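Local coordinates for transcription regulator PadR N-terminal domain-containing protein (Streptococcus mutans, PDB 3L7W) that probably binds DNA as a dimeric transcription regulator of the PadR-like winged-helix family, at residues L8-E11 with Y12-A16. Residues are numbered along the deposited sequence; the frame is centred on the assembly and turned at random.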
loop_
_atom_site.group_PDB
_atom_site.type_symbol
_atom_site.label_atom_id
_atom_site.label_comp_id
_atom_site.label_asym_id
_atom_site.label_seq_id
_atom_site.Cartn_x
_atom_site.Cartn_y
_atom_site.Cartn_z
ATOM N N LEU A 8 -8.603 -3.183 -0.236
ATOM C CA LEU A 8 -8.142 -4.437 0.361
ATOM C C LEU A 8 -7.396 -4.176 1.652
ATOM O O LEU A 8 -7.550 -4.909 2.627
ATOM C CB LEU A 8 -7.258 -5.224 -0.604
ATOM C CG LEU A 8 -8.018 -5.766 -1.819
ATOM C CD1 LEU A 8 -7.092 -6.503 -2.773
ATOM C CD2 LEU A 8 -9.139 -6.678 -1.352
ATOM N N LEU A 9 -6.596 -3.118 1.662
ATOM C CA LEU A 9 -5.829 -2.768 2.851
ATOM C C LEU A 9 -6.779 -2.251 3.933
ATOM O O LEU A 9 -6.570 -2.494 5.114
ATOM C CB LEU A 9 -4.778 -1.715 2.514
ATOM C CG LEU A 9 -3.349 -2.023 2.926
ATOM C CD1 LEU A 9 -2.440 -0.807 2.678
ATOM C CD2 LEU A 9 -3.292 -2.462 4.373
ATOM N N ILE A 10 -7.824 -1.536 3.516
ATOM C CA ILE A 10 -8.853 -1.062 4.444
ATOM C C ILE A 10 -9.483 -2.244 5.170
ATOM O O ILE A 10 -9.755 -2.182 6.370
ATOM C CB ILE A 10 -9.966 -0.312 3.703
ATOM C CG1 ILE A 10 -9.400 0.925 2.985
ATOM C CG2 ILE A 10 -11.106 0.077 4.664
ATOM C CD1 ILE A 10 -9.279 2.122 3.861
ATOM N N GLU A 11 -9.727 -3.319 4.425
ATOM C CA GLU A 11 -10.318 -4.525 4.992
ATOM C C GLU A 11 -9.384 -5.058 6.052
ATOM O O GLU A 11 -9.793 -5.323 7.175
ATOM C CB GLU A 11 -10.561 -5.580 3.909
ATOM C CG GLU A 11 -11.740 -5.241 3.009
ATOM C CD GLU A 11 -11.906 -6.200 1.851
ATOM O OE1 GLU A 11 -11.209 -7.227 1.817
ATOM O OE2 GLU A 11 -12.734 -5.928 0.969
ATOM N N TYR A 12 -8.117 -5.199 5.683
ATOM C CA TYR A 12 -7.084 -5.571 6.633
ATOM C C TYR A 12 -7.211 -4.710 7.881
ATOM O O TYR A 12 -7.324 -5.219 8.988
ATOM C CB TYR A 12 -5.703 -5.418 5.989
ATOM C CG TYR A 12 -4.539 -5.732 6.887
ATOM C CD1 TYR A 12 -4.564 -6.826 7.732
ATOM C CD2 TYR A 12 -3.399 -4.940 6.871
ATOM C CE1 TYR A 12 -3.500 -7.113 8.546
ATOM C CE2 TYR A 12 -2.330 -5.214 7.679
ATOM C CZ TYR A 12 -2.383 -6.303 8.514
ATOM O OH TYR A 12 -1.318 -6.590 9.317
ATOM N N LEU A 13 -7.231 -3.398 7.706
ATOM C CA LEU A 13 -7.298 -2.503 8.860
ATOM C C LEU A 13 -8.555 -2.752 9.683
ATOM O O LEU A 13 -8.503 -2.821 10.898
ATOM C CB LEU A 13 -7.230 -1.038 8.417
ATOM C CG LEU A 13 -5.844 -0.658 7.854
ATOM C CD1 LEU A 13 -5.903 0.694 7.195
ATOM C CD2 LEU A 13 -4.800 -0.656 8.948
ATOM N N ILE A 14 -9.694 -2.863 9.014
ATOM C CA ILE A 14 -10.943 -3.067 9.725
ATOM C C ILE A 14 -10.865 -4.334 10.558
ATOM O O ILE A 14 -11.098 -4.310 11.761
ATOM C CB ILE A 14 -12.121 -3.206 8.763
ATOM C CG1 ILE A 14 -12.438 -1.849 8.123
ATOM C CG2 ILE A 14 -13.323 -3.741 9.507
ATOM C CD1 ILE A 14 -13.343 -1.941 6.933
ATOM N N LEU A 15 -10.533 -5.444 9.913
ATOM C CA LEU A 15 -10.433 -6.703 10.634
ATOM C C LEU A 15 -9.425 -6.591 11.764
ATOM O O LEU A 15 -9.658 -7.092 12.860
ATOM C CB LEU A 15 -10.042 -7.824 9.684
ATOM C CG LEU A 15 -11.176 -8.712 9.172
ATOM C CD1 LEU A 15 -12.503 -7.983 9.135
ATOM C CD2 LEU A 15 -10.829 -9.325 7.827
ATOM N N ALA A 16 -8.306 -5.916 11.507
ATOM C CA ALA A 16 -7.271 -5.813 12.520
ATOM C C ALA A 16 -7.811 -5.032 13.696
ATOM O O ALA A 16 -7.598 -5.412 14.849
ATOM C CB ALA A 16 -6.007 -5.155 11.971
#
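L9 and Y12 touch side by side on one turn of helix 7-20, the first long helix of a PadR-like winged helix-turn-helix fold. The helix runs on unbroken through both segments. Its backbone bonds are regular i to i+4: the N-H groups of Y12, L13, I14 and L15 reach the carbonyls of L8, L9, I10 and E11, respectively.

The Y12 side chain can be followed outward. Y12 CB lies 3.2 Å from L9 O. CG stands anti to the backbone N (chi1 178°), which swings the ring alongside L9. Y12 CD2 meets L9 CD2 at 3.5 Å, and this methyl sits at the ring edge, near its plane. At the tip, Y12 OH and T85 OG1 of helix 75-100 share a weak hydrogen bond. The ring also meets that of W88, with the planes at about 40°. V99 of the second subunit packs on Y12 too, so this side of the helix contributes to the dimer contact.

I10 and I14 meet on another side, toward helix 25-32. Both pack on I32. Their side chains cross at a slant, and CG2 of I10 is 3.8 Å from CD1 of I14. The CG1 of I14 lies 3.2 Å from I10 O, and I14 N bonds to that same I10 O at 2.7 Å.

E11 is buried, and its extended chain carries the carboxylate to helix 40-52. There E11 OE2 forms a salt bridge with K49 NZ, which probably favours the charged carboxylate. Back on the main chain, L15 N bonds to E11 O at 2.8 Å, with an N-H...O angle of 173°.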